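Local coordinates for CIR protein (Plasmodium chabaudi chabaudi, PDB 6ZYV) that is of unknown function but belongs to the variant PIR (Cir/Yir/Bir) antigens of malaria parasites and probably presents its ectodomain at the infected red-cell membrane, at residues G62-L67 against A91-L95; K84-G89 against I139-K143. The protein carries 5 engineered substitutions. All coordinates share one frame; numbering follows the deposited sequence.

Contact 1 (G62-L67 against A91-L95); sequences GFIWLL and AILWL
F63 is the knob of this helix pair, its ring lodged in a hole formed by A91, I92, W94 and L95. With CG anti to the backbone N (chi1 177°), the ring reaches across to the other helix and slides in by its edge: CE1 lies 3.4 Å from the carbonyl O of A91, close to the ring plane, and 3.6 Å from the A91 methyl CB. L95 closes the hole over one face of the ring, where its CD2 makes a CH-pi contact 4.3 Å from the F63 centroid. CG1 of I92 meets the far corner of the ring, CZ. The two segments run antiparallel, at 157°, within the all-helical PIR ectodomain, and bring helix 55-71 against helix 81-101 in its buried interior. A second bump fits beside the first: L66 CD1 lies above the plane of the W94 indole near its rim, 3.7 Å from CE3. The far end of that indole, CZ3 and CH2, leans on the backbone of G62 and F63, where glycine leaves room for it, while NE1 is hydrogen-bonded to D19. Away from the indole, L67 CD2 packs against the A91 methyl, 3.7 Å from CB.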
loop_
_atom_site.group_PDB
_atom_site.type_symbol
_atom_site.label_atom_id
_atom_site.label_comp_id
_atom_site.label_asym_id
_atom_site.label_seq_id
_atom_site.Cartn_x
_atom_site.Cartn_y
_atom_site.Cartn_z
ATOM N N GLY A 62 2.298 7.377 10.570
ATOM C CA GLY A 62 1.736 7.331 9.219
ATOM C C GLY A 62 1.226 5.956 8.841
ATOM O O GLY A 62 0.201 5.827 8.174
ATOM N N PHE A 63 1.925 4.921 9.293
ATOM C CA PHE A 63 1.556 3.536 9.057
ATOM C C PHE A 63 0.275 3.185 9.831
ATOM O O PHE A 63 -0.605 2.527 9.285
ATOM C CB PHE A 63 2.711 2.602 9.463
ATOM C CG PHE A 63 2.395 1.134 9.330
ATOM C CD1 PHE A 63 2.496 0.491 8.102
ATOM C CD2 PHE A 63 1.983 0.397 10.430
ATOM C CE1 PHE A 63 2.191 -0.859 7.980
ATOM C CE2 PHE A 63 1.681 -0.945 10.307
ATOM C CZ PHE A 63 1.780 -1.563 9.079
ATOM N N ILE A 64 0.179 3.614 11.092
ATOM C CA ILE A 64 -0.999 3.383 11.930
ATOM C C ILE A 64 -2.191 4.158 11.376
ATOM O O ILE A 64 -3.280 3.596 11.252
ATOM C CB ILE A 64 -0.704 3.725 13.395
ATOM C CG1 ILE A 64 0.341 2.745 13.944
ATOM C CG2 ILE A 64 -1.972 3.728 14.247
ATOM C CD1 ILE A 64 0.963 3.228 15.212
ATOM N N TRP A 65 -1.968 5.402 10.926
ATOM C CA TRP A 65 -3.015 6.177 10.274
ATOM C C TRP A 65 -3.576 5.416 9.038
ATOM O O TRP A 65 -4.784 5.320 8.903
ATOM C CB TRP A 65 -2.496 7.570 9.880
ATOM C CG TRP A 65 -3.542 8.442 9.256
ATOM C CD1 TRP A 65 -4.417 9.272 9.898
ATOM C CD2 TRP A 65 -3.829 8.556 7.860
ATOM N NE1 TRP A 65 -5.233 9.896 8.982
ATOM C CE2 TRP A 65 -4.910 9.450 7.724
ATOM C CE3 TRP A 65 -3.293 7.971 6.713
ATOM C CZ2 TRP A 65 -5.423 9.812 6.480
ATOM C CZ3 TRP A 65 -3.834 8.293 5.490
ATOM C CH2 TRP A 65 -4.865 9.228 5.378
ATOM N N LEU A 66 -2.696 4.805 8.207
ATOM C CA LEU A 66 -3.077 4.005 7.048
ATOM C C LEU A 66 -3.958 2.864 7.430
ATOM O O LEU A 66 -4.990 2.695 6.814
ATOM C CB LEU A 66 -1.858 3.402 6.306
ATOM C CG LEU A 66 -1.280 4.131 5.104
ATOM C CD1 LEU A 66 -0.361 3.175 4.306
ATOM C CD2 LEU A 66 -2.391 4.767 4.227
ATOM N N LEU A 67 -3.524 2.031 8.396
ATOM C CA LEU A 67 -4.296 0.891 8.866
ATOM C C LEU A 67 -5.645 1.312 9.404
ATOM O O LEU A 67 -6.628 0.636 9.140
ATOM C CB LEU A 67 -3.541 0.116 9.958
ATOM C CG LEU A 67 -2.426 -0.809 9.515
ATOM C CD1 LEU A 67 -1.825 -1.524 10.743
ATOM C CD2 LEU A 67 -2.941 -1.838 8.500
ATOM N N ALA A 91 -0.617 -1.931 3.462
ATOM C CA ALA A 91 0.103 -1.084 4.404
ATOM C C ALA A 91 1.553 -1.525 4.531
ATOM O O ALA A 91 2.446 -0.689 4.548
ATOM C CB ALA A 91 -0.586 -1.119 5.771
ATOM N N ILE A 92 1.796 -2.842 4.582
ATOM C CA ILE A 92 3.151 -3.383 4.689
ATOM C C ILE A 92 3.926 -3.251 3.368
ATOM O O ILE A 92 5.141 -3.072 3.392
ATOM C CB ILE A 92 3.103 -4.813 5.266
ATOM C CG1 ILE A 92 2.672 -4.723 6.757
ATOM C CG2 ILE A 92 4.445 -5.566 5.122
ATOM C CD1 ILE A 92 2.267 -6.014 7.380
ATOM N N LEU A 93 3.227 -3.211 2.234
ATOM C CA LEU A 93 3.838 -2.949 0.932
ATOM C C LEU A 93 4.302 -1.489 0.917
ATOM O O LEU A 93 5.422 -1.212 0.500
ATOM C CB LEU A 93 2.828 -3.204 -0.213
ATOM C CG LEU A 93 3.326 -2.878 -1.621
ATOM C CD1 LEU A 93 4.555 -3.755 -1.978
ATOM C CD2 LEU A 93 2.176 -3.024 -2.668
ATOM N N TRP A 94 3.462 -0.555 1.419
ATOM C CA TRP A 94 3.820 0.858 1.498
ATOM C C TRP A 94 5.007 1.026 2.445
ATOM O O TRP A 94 5.946 1.759 2.129
ATOM C CB TRP A 94 2.623 1.704 1.981
ATOM C CG TRP A 94 2.973 3.142 2.255
ATOM C CD1 TRP A 94 3.128 4.143 1.333
ATOM C CD2 TRP A 94 3.288 3.724 3.542
ATOM N NE1 TRP A 94 3.457 5.316 1.975
ATOM C CE2 TRP A 94 3.553 5.085 3.332
ATOM C CE3 TRP A 94 3.304 3.237 4.865
ATOM C CZ2 TRP A 94 3.860 5.961 4.400
ATOM C CZ3 TRP A 94 3.638 4.093 5.905
ATOM C CH2 TRP A 94 3.918 5.438 5.668
ATOM N N LEU A 95 4.979 0.334 3.597
ATOM C CA LEU A 95 6.040 0.395 4.578
ATOM C C LEU A 95 7.369 -0.082 3.981
ATOM O O LEU A 95 8.399 0.551 4.216
ATOM C CB LEU A 95 5.646 -0.396 5.833
ATOM C CG LEU A 95 6.632 -0.310 7.006
ATOM C CD1 LEU A 95 6.881 1.133 7.425
ATOM C CD2 LEU A 95 6.151 -1.172 8.184
#

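Contact 2 (K84-G89 against I139-K143); sequences KDQYAG and IVDKK
K143 stretches across a helix-helix interface to D85, joining helix 134-149 to helix 81-101 within the all-helical fold of the PIR ectodomain. The two segments run in broadly the same direction, with 44° between them, and their axes come within 9.5 Å. From CB, which points toward helix 81-101, the lysine chain bends at chi2 (-61°) and is then extended to its tip. CG, next along the chain, lies over the backbone of G89; CD follows, 3.8 Å from G89 CA. Because glycine has no side chain, the methylene groups can lie against the main chain here, and the CA atoms of G89 and K143 approach to 5.8 Å. Further out, CE faces both the D85 carbonyl O, at 3.3 Å, and OD1 of the D85 carboxylate, at 3.4 Å. The ammonium group NZ finally forms a salt bridge with that carboxylate, whose CG stands anti to the D85 backbone N. Lysine and aspartate side chains cross at about a right angle at the partly exposed side of the interface, where the bridge ties the two helices together.

One turn before K143, I139 supplies the apolar half of the contact. Its CG2 branch sits 3.7 Å from the A88 methyl CB and also packs against D85 CA, while CD1 reaches toward K84 CB at the margin. The small A88 and G89 thus let both the isoleucine branch and the lysine chain come close to helix 81-101. At its tip, K143 NZ donates to D85 OD1 over 3.1 Å, approaching from above the carboxylate plane, 43° out of it.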
loop_
_atom_site.group_PDB
_atom_site.type_symbol
_atom_site.label_atom_id
_atom_site.label_comp_id
_atom_site.label_asym_id
_atom_site.label_seq_id
_atom_site.Cartn_x
_atom_site.Cartn_y
_atom_site.Cartn_z
ATOM N N LYS A 84 -8.849 -7.959 6.512
ATOM C CA LYS A 84 -7.706 -7.677 7.390
ATOM C C LYS A 84 -6.373 -8.033 6.697
ATOM O O LYS A 84 -5.434 -7.232 6.717
ATOM C CB LYS A 84 -7.816 -8.479 8.696
ATOM C CG LYS A 84 -8.727 -7.859 9.705
ATOM C CD LYS A 84 -9.254 -8.916 10.656
ATOM C CE LYS A 84 -10.147 -8.344 11.727
ATOM N NZ LYS A 84 -10.731 -9.430 12.560
ATOM N N ASP A 85 -6.349 -9.213 6.032
ATOM C CA ASP A 85 -5.180 -9.721 5.325
ATOM C C ASP A 85 -4.820 -8.799 4.146
ATOM O O ASP A 85 -3.670 -8.404 3.995
ATOM C CB ASP A 85 -5.446 -11.167 4.853
ATOM C CG ASP A 85 -4.285 -11.778 4.102
ATOM O OD1 ASP A 85 -4.203 -11.580 2.863
ATOM O OD2 ASP A 85 -3.448 -12.447 4.747
ATOM N N GLN A 86 -5.815 -8.427 3.339
ATOM C CA GLN A 86 -5.615 -7.545 2.206
ATOM C C GLN A 86 -5.089 -6.162 2.651
ATOM O O GLN A 86 -4.131 -5.672 2.062
ATOM C CB GLN A 86 -6.948 -7.399 1.453
ATOM C CG GLN A 86 -6.804 -6.921 0.030
ATOM C CD GLN A 86 -8.140 -6.586 -0.628
ATOM O OE1 GLN A 86 -9.125 -6.218 0.020
ATOM N NE2 GLN A 86 -8.197 -6.673 -1.947
ATOM N N TYR A 87 -5.674 -5.562 3.704
ATOM C CA TYR A 87 -5.269 -4.245 4.166
ATOM C C TYR A 87 -3.924 -4.258 4.827
ATOM O O TYR A 87 -3.153 -3.315 4.628
ATOM C CB TYR A 87 -6.355 -3.599 5.057
ATOM C CG TYR A 87 -7.600 -3.326 4.243
ATOM C CD1 TYR A 87 -7.512 -2.782 2.969
ATOM C CD2 TYR A 87 -8.860 -3.672 4.716
ATOM C CE1 TYR A 87 -8.641 -2.615 2.175
ATOM C CE2 TYR A 87 -9.998 -3.503 3.931
ATOM C CZ TYR A 87 -9.881 -2.967 2.664
ATOM O OH TYR A 87 -10.990 -2.760 1.892
ATOM N N ALA A 88 -3.599 -5.328 5.566
ATOM C CA ALA A 88 -2.261 -5.440 6.165
ATOM C C ALA A 88 -1.203 -5.524 5.047
ATOM O O ALA A 88 -0.155 -4.896 5.137
ATOM C CB ALA A 88 -2.174 -6.668 7.053
ATOM N N GLY A 89 -1.528 -6.232 3.976
ATOM C CA GLY A 89 -0.653 -6.362 2.831
ATOM C C GLY A 89 -0.384 -5.055 2.126
ATOM O O GLY A 89 0.762 -4.817 1.747
ATOM N N ILE A 139 -0.783 -12.695 10.338
ATOM C CA ILE A 139 -1.006 -12.017 9.062
ATOM C C ILE A 139 0.152 -11.040 8.809
ATOM O O ILE A 139 0.739 -11.064 7.737
ATOM C CB ILE A 139 -2.384 -11.291 9.062
ATOM C CG1 ILE A 139 -3.538 -12.309 9.001
ATOM C CG2 ILE A 139 -2.489 -10.280 7.915
ATOM C CD1 ILE A 139 -4.965 -11.675 9.117
ATOM N N VAL A 140 0.472 -10.185 9.797
ATOM C CA VAL A 140 1.554 -9.214 9.688
ATOM C C VAL A 140 2.893 -9.903 9.417
ATOM O O VAL A 140 3.632 -9.478 8.511
ATOM C CB VAL A 140 1.630 -8.325 10.946
ATOM C CG1 VAL A 140 2.914 -7.504 10.963
ATOM C CG2 VAL A 140 0.419 -7.435 11.040
ATOM N N ASP A 141 3.190 -10.966 10.179
ATOM C CA ASP A 141 4.423 -11.722 10.002
ATOM C C ASP A 141 4.536 -12.338 8.605
ATOM O O ASP A 141 5.631 -12.351 8.044
ATOM C CB ASP A 141 4.549 -12.824 11.059
ATOM C CG ASP A 141 5.060 -12.338 12.388
ATOM O OD1 ASP A 141 5.749 -11.272 12.412
ATOM O OD2 ASP A 141 4.776 -13.016 13.418
ATOM N N LYS A 142 3.412 -12.859 8.061
ATOM C CA LYS A 142 3.403 -13.455 6.743
ATOM C C LYS A 142 3.665 -12.385 5.705
ATOM O O LYS A 142 4.436 -12.629 4.800
ATOM C CB LYS A 142 2.054 -14.129 6.442
ATOM C CG LYS A 142 2.178 -15.533 5.835
ATOM C CD LYS A 142 3.073 -15.715 4.594
ATOM C CE LYS A 142 3.612 -17.132 4.608
ATOM N NZ LYS A 142 4.523 -17.502 3.475
ATOM N N LYS A 143 3.052 -11.196 5.847
ATOM C CA LYS A 143 3.249 -10.101 4.908
ATOM C C LYS A 143 4.690 -9.612 4.940
ATOM O O LYS A 143 5.259 -9.382 3.880
ATOM C CB LYS A 143 2.227 -8.962 5.124
ATOM C CG LYS A 143 0.767 -9.384 4.983
ATOM C CD LYS A 143 0.424 -9.938 3.587
ATOM C CE LYS A 143 -1.032 -10.379 3.434
ATOM N NZ LYS A 143 -1.398 -10.706 2.002
#

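In the fold
Following the chain from its N terminus, helix 55-71 comes after helix 8-20, and contact 1 closes a short loop when helix 81-101 folds back along it. Contact 2 starts earlier on that same helix 81-101, at 84-89, and closes a longer loop through helices 110-118 and 122-127 to helix 134-149. The segments therefore alternate along the sequence, and the two loops cross. Helix 81-101 is the shared element, tying helix 55-71 to helix 134-149. The contact centres lie about 11 Å apart and meet directly: I92 CD1 packs on K143 CB, and L67 CD2 lies against the Y87 carbonyl O. Helices 8-20 and 110-118 pack around contact 1.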